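Local coordinates for protein triabin (Triatoma pallidipennis, PDB 1AVG) that inhibits thrombin by forming a non-covalent one-to-one complex with it, impairing fibrin formation and thrombin-induced platelet aggregation while barely suppressing amidolytic activity, at residues C[24-29]-C[133-138]. Numbering follows the deposited sequence.
Sequences TWYLAH and DTDPDA
Y26 reaches from strand 24-28 across to the chain at 135-138 and meets it largely through one ring edge and the hydroxyl. Its CB points toward this chain, and with CG anti to the carbonyl carbon (chi1 -71°) the OH is carried to the A138 backbone N, which donates a hydrogen bond to Y26 OH (2.9 Å, N-H...O angle 153°). Both this N and the carbonyl oxygen of P136 lie at the ring's edge, near its plane, the oxygen 3.2 Å from Y26 CE2. D135 approaches obliquely, its CB 4.0 Å from Y26 CD2, while its carboxylate plane is tilted only 14° from the ring plane. In this calycin-superfamily barrel the contact fastens the connection after strand 122-128 to the outer side of the first strand; L27 points away from it and, like W25, packs on F127. A138 is the first residue of helix 138-141, after D137 at the N-cap position, and Y26 OH thus accepts an N-H at the helix start. Beside it, A138 CB touches T24 CG2 at 3.6 Å, whereas T24 OG1 is hydrogen-bonded to Q52 OE1. D135 OD2 accepts from the S132 backbone N and forms a salt bridge with a basic side chain of another protein chain.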
ATOM      1  N   THR C  24      -0.506  25.302  -9.751  1.00 30.14           N
ATOM      2  CA  THR C  24      -0.966  25.328  -8.373  1.00 28.49           C
ATOM      3  C   THR C  24      -0.981  23.931  -7.755  1.00 27.91           C
ATOM      4  O   THR C  24      -1.398  22.961  -8.384  1.00 26.57           O
ATOM      5  CB  THR C  24      -2.395  25.931  -8.285  1.00 25.63           C
ATOM      6  OG1 THR C  24      -2.417  27.219  -8.924  1.00 29.97           O
ATOM      7  CG2 THR C  24      -2.835  26.076  -6.832  1.00 15.31           C
ATOM      8  N   TRP C  25      -0.490  23.850  -6.524  1.00 30.23           N
ATOM      9  CA  TRP C  25      -0.453  22.614  -5.758  1.00 27.28           C
ATOM     10  C   TRP C  25      -1.152  22.950  -4.457  1.00 27.69           C
ATOM     11  O   TRP C  25      -0.993  24.051  -3.931  1.00 29.93           O
ATOM     12  CB  TRP C  25       0.981  22.203  -5.435  1.00 24.61           C
ATOM     13  CG  TRP C  25       1.790  21.738  -6.604  1.00 28.99           C
ATOM     14  CD1 TRP C  25       2.709  22.466  -7.307  1.00 30.14           C
ATOM     15  CD2 TRP C  25       1.830  20.411  -7.147  1.00 27.41           C
ATOM     16  NE1 TRP C  25       3.327  21.671  -8.244  1.00 27.77           N
ATOM     17  CE2 TRP C  25       2.809  20.404  -8.163  1.00 31.02           C
ATOM     18  CE3 TRP C  25       1.141  19.224  -6.868  1.00 26.90           C
ATOM     19  CZ2 TRP C  25       3.116  19.251  -8.897  1.00 30.43           C
ATOM     20  CZ3 TRP C  25       1.447  18.082  -7.598  1.00 19.76           C
ATOM     21  CH2 TRP C  25       2.426  18.105  -8.598  1.00 18.80           C
ATOM     22  N   TYR C  26      -1.960  22.026  -3.966  1.00 26.21           N
ATOM     23  CA  TYR C  26      -2.671  22.208  -2.710  1.00 18.49           C
ATOM     24  C   TYR C  26      -2.034  21.264  -1.707  1.00 13.76           C
ATOM     25  O   TYR C  26      -1.749  20.122  -2.025  1.00 14.05           O
ATOM     26  CB  TYR C  26      -4.150  21.890  -2.891  1.00 12.74           C
ATOM     27  CG  TYR C  26      -4.888  22.918  -3.711  1.00  7.06           C
ATOM     28  CD1 TYR C  26      -4.934  22.829  -5.098  1.00 10.66           C
ATOM     29  CD2 TYR C  26      -5.562  23.966  -3.093  1.00  8.48           C
ATOM     30  CE1 TYR C  26      -5.642  23.761  -5.853  1.00 12.19           C
ATOM     31  CE2 TYR C  26      -6.269  24.897  -3.827  1.00 10.58           C
ATOM     32  CZ  TYR C  26      -6.311  24.791  -5.206  1.00 17.99           C
ATOM     33  OH  TYR C  26      -7.060  25.699  -5.926  1.00 25.11           O
ATOM     34  N   LEU C  27      -1.809  21.745  -0.496  1.00 15.86           N
ATOM     35  CA  LEU C  27      -1.165  20.946   0.531  1.00 20.14           C
ATOM     36  C   LEU C  27      -1.896  21.042   1.875  1.00 25.24           C
ATOM     37  O   LEU C  27      -1.893  22.092   2.514  1.00 27.69           O
ATOM     38  CB  LEU C  27       0.291  21.408   0.646  1.00 11.23           C
ATOM     39  CG  LEU C  27       1.147  21.192   1.887  1.00  7.33           C
ATOM     40  CD1 LEU C  27       1.349  19.725   2.177  1.00  9.93           C
ATOM     41  CD2 LEU C  27       2.479  21.858   1.639  1.00 14.65           C
ATOM     42  N   ALA C  28      -2.546  19.952   2.280  1.00 24.65           N
ATOM     43  CA  ALA C  28      -3.276  19.913   3.545  1.00 21.99           C
ATOM     44  C   ALA C  28      -2.468  19.129   4.552  1.00 22.92           C
ATOM     45  O   ALA C  28      -1.724  18.215   4.192  1.00 26.06           O
ATOM     46  CB  ALA C  28      -4.631  19.273   3.360  1.00 21.06           C
ATOM     47  N   HIS C  29      -2.616  19.488   5.821  1.00 25.25           N
ATOM     48  CA  HIS C  29      -1.879  18.804   6.880  1.00 28.55           C
ATOM     49  C   HIS C  29      -2.691  17.724   7.568  1.00 33.48           C
ATOM     50  O   HIS C  29      -2.249  17.133   8.548  1.00 38.38           O
ATOM     51  CB  HIS C  29      -1.339  19.813   7.900  1.00 21.99           C
ATOM     52  CG  HIS C  29      -0.131  20.555   7.425  1.00  8.25           C
ATOM     53  ND1 HIS C  29       1.103  20.427   8.021  1.00 13.87           N
ATOM     54  CD2 HIS C  29       0.039  21.423   6.399  1.00  8.88           C
ATOM     55  CE1 HIS C  29       1.982  21.184   7.390  1.00 11.87           C
ATOM     56  NE2 HIS C  29       1.359  21.798   6.399  1.00  5.44           N
ATOM     57  N   ASP C 133     -11.908  19.731  -2.866  1.00 50.02           N
ATOM     58  CA  ASP C 133     -13.181  20.429  -2.636  1.00 56.30           C
ATOM     59  C   ASP C 133     -13.229  21.431  -1.476  1.00 57.35           C
ATOM     60  O   ASP C 133     -13.358  22.631  -1.704  1.00 63.00           O
ATOM     61  CB  ASP C 133     -14.335  19.425  -2.511  1.00 63.77           C
ATOM     62  CG  ASP C 133     -14.626  18.689  -3.820  1.00 73.68           C
ATOM     63  OD1 ASP C 133     -14.030  19.033  -4.868  1.00 75.69           O
ATOM     64  OD2 ASP C 133     -15.464  17.759  -3.795  1.00 77.02           O
ATOM     65  N   THR C 134     -13.163  20.937  -0.241  1.00 54.85           N
ATOM     66  CA  THR C 134     -13.183  21.781   0.958  1.00 48.66           C
ATOM     67  C   THR C 134     -12.098  22.866   0.900  1.00 43.59           C
ATOM     68  O   THR C 134     -12.199  23.895   1.566  1.00 42.34           O
ATOM     69  CB  THR C 134     -12.964  20.927   2.235  1.00 48.77           C
ATOM     70  OG1 THR C 134     -13.797  19.765   2.180  1.00 51.31           O
ATOM     71  CG2 THR C 134     -13.322  21.716   3.483  1.00 52.51           C
ATOM     72  N   ASP C 135     -11.059  22.623   0.110  1.00 41.22           N
ATOM     73  CA  ASP C 135      -9.967  23.579  -0.027  1.00 35.64           C
ATOM     74  C   ASP C 135     -10.431  24.861  -0.689  1.00 33.57           C
ATOM     75  O   ASP C 135     -11.281  24.852  -1.584  1.00 29.30           O
ATOM     76  CB  ASP C 135      -8.817  23.017  -0.878  1.00 29.94           C
ATOM     77  CG  ASP C 135      -8.247  21.721  -0.340  1.00 22.48           C
ATOM     78  OD1 ASP C 135      -8.312  21.481   0.883  1.00 16.99           O
ATOM     79  OD2 ASP C 135      -7.716  20.942  -1.161  1.00 19.10           O
ATOM     80  N   PRO C 136      -9.881  25.992  -0.240  1.00 36.04           N
ATOM     81  CA  PRO C 136     -10.257  27.273  -0.827  1.00 38.03           C
ATOM     82  C   PRO C 136      -9.692  27.256  -2.243  1.00 42.93           C
ATOM     83  O   PRO C 136      -8.674  26.606  -2.500  1.00 46.32           O
ATOM     84  CB  PRO C 136      -9.485  28.271   0.034  1.00 33.85           C
ATOM     85  CG  PRO C 136      -9.328  27.558   1.347  1.00 32.19           C
ATOM     86  CD  PRO C 136      -8.978  26.181   0.909  1.00 34.03           C
ATOM     87  N   ASP C 137     -10.361  27.920  -3.173  1.00 45.16           N
ATOM     88  CA  ASP C 137      -9.847  27.968  -4.535  1.00 46.49           C
ATOM     89  C   ASP C 137      -8.614  28.859  -4.479  1.00 42.70           C
ATOM     90  O   ASP C 137      -8.628  29.895  -3.818  1.00 42.45           O
ATOM     91  CB  ASP C 137     -10.893  28.563  -5.487  1.00 51.47           C
ATOM     92  CG  ASP C 137     -10.419  28.618  -6.935  1.00 55.13           C
ATOM     93  OD1 ASP C 137      -9.675  27.712  -7.367  1.00 55.24           O
ATOM     94  OD2 ASP C 137     -10.812  29.566  -7.651  1.00 60.22           O
ATOM     95  N   ALA C 138      -7.537  28.446  -5.136  1.00 42.85           N
ATOM     96  CA  ALA C 138      -6.315  29.236  -5.148  1.00 43.07           C
ATOM     97  C   ALA C 138      -6.622  30.660  -5.605  1.00 46.10           C
ATOM     98  O   ALA C 138      -6.069  31.611  -5.072  1.00 46.22           O
ATOM     99  CB  ALA C 138      -5.281  28.597  -6.053  1.00 39.82           C
TER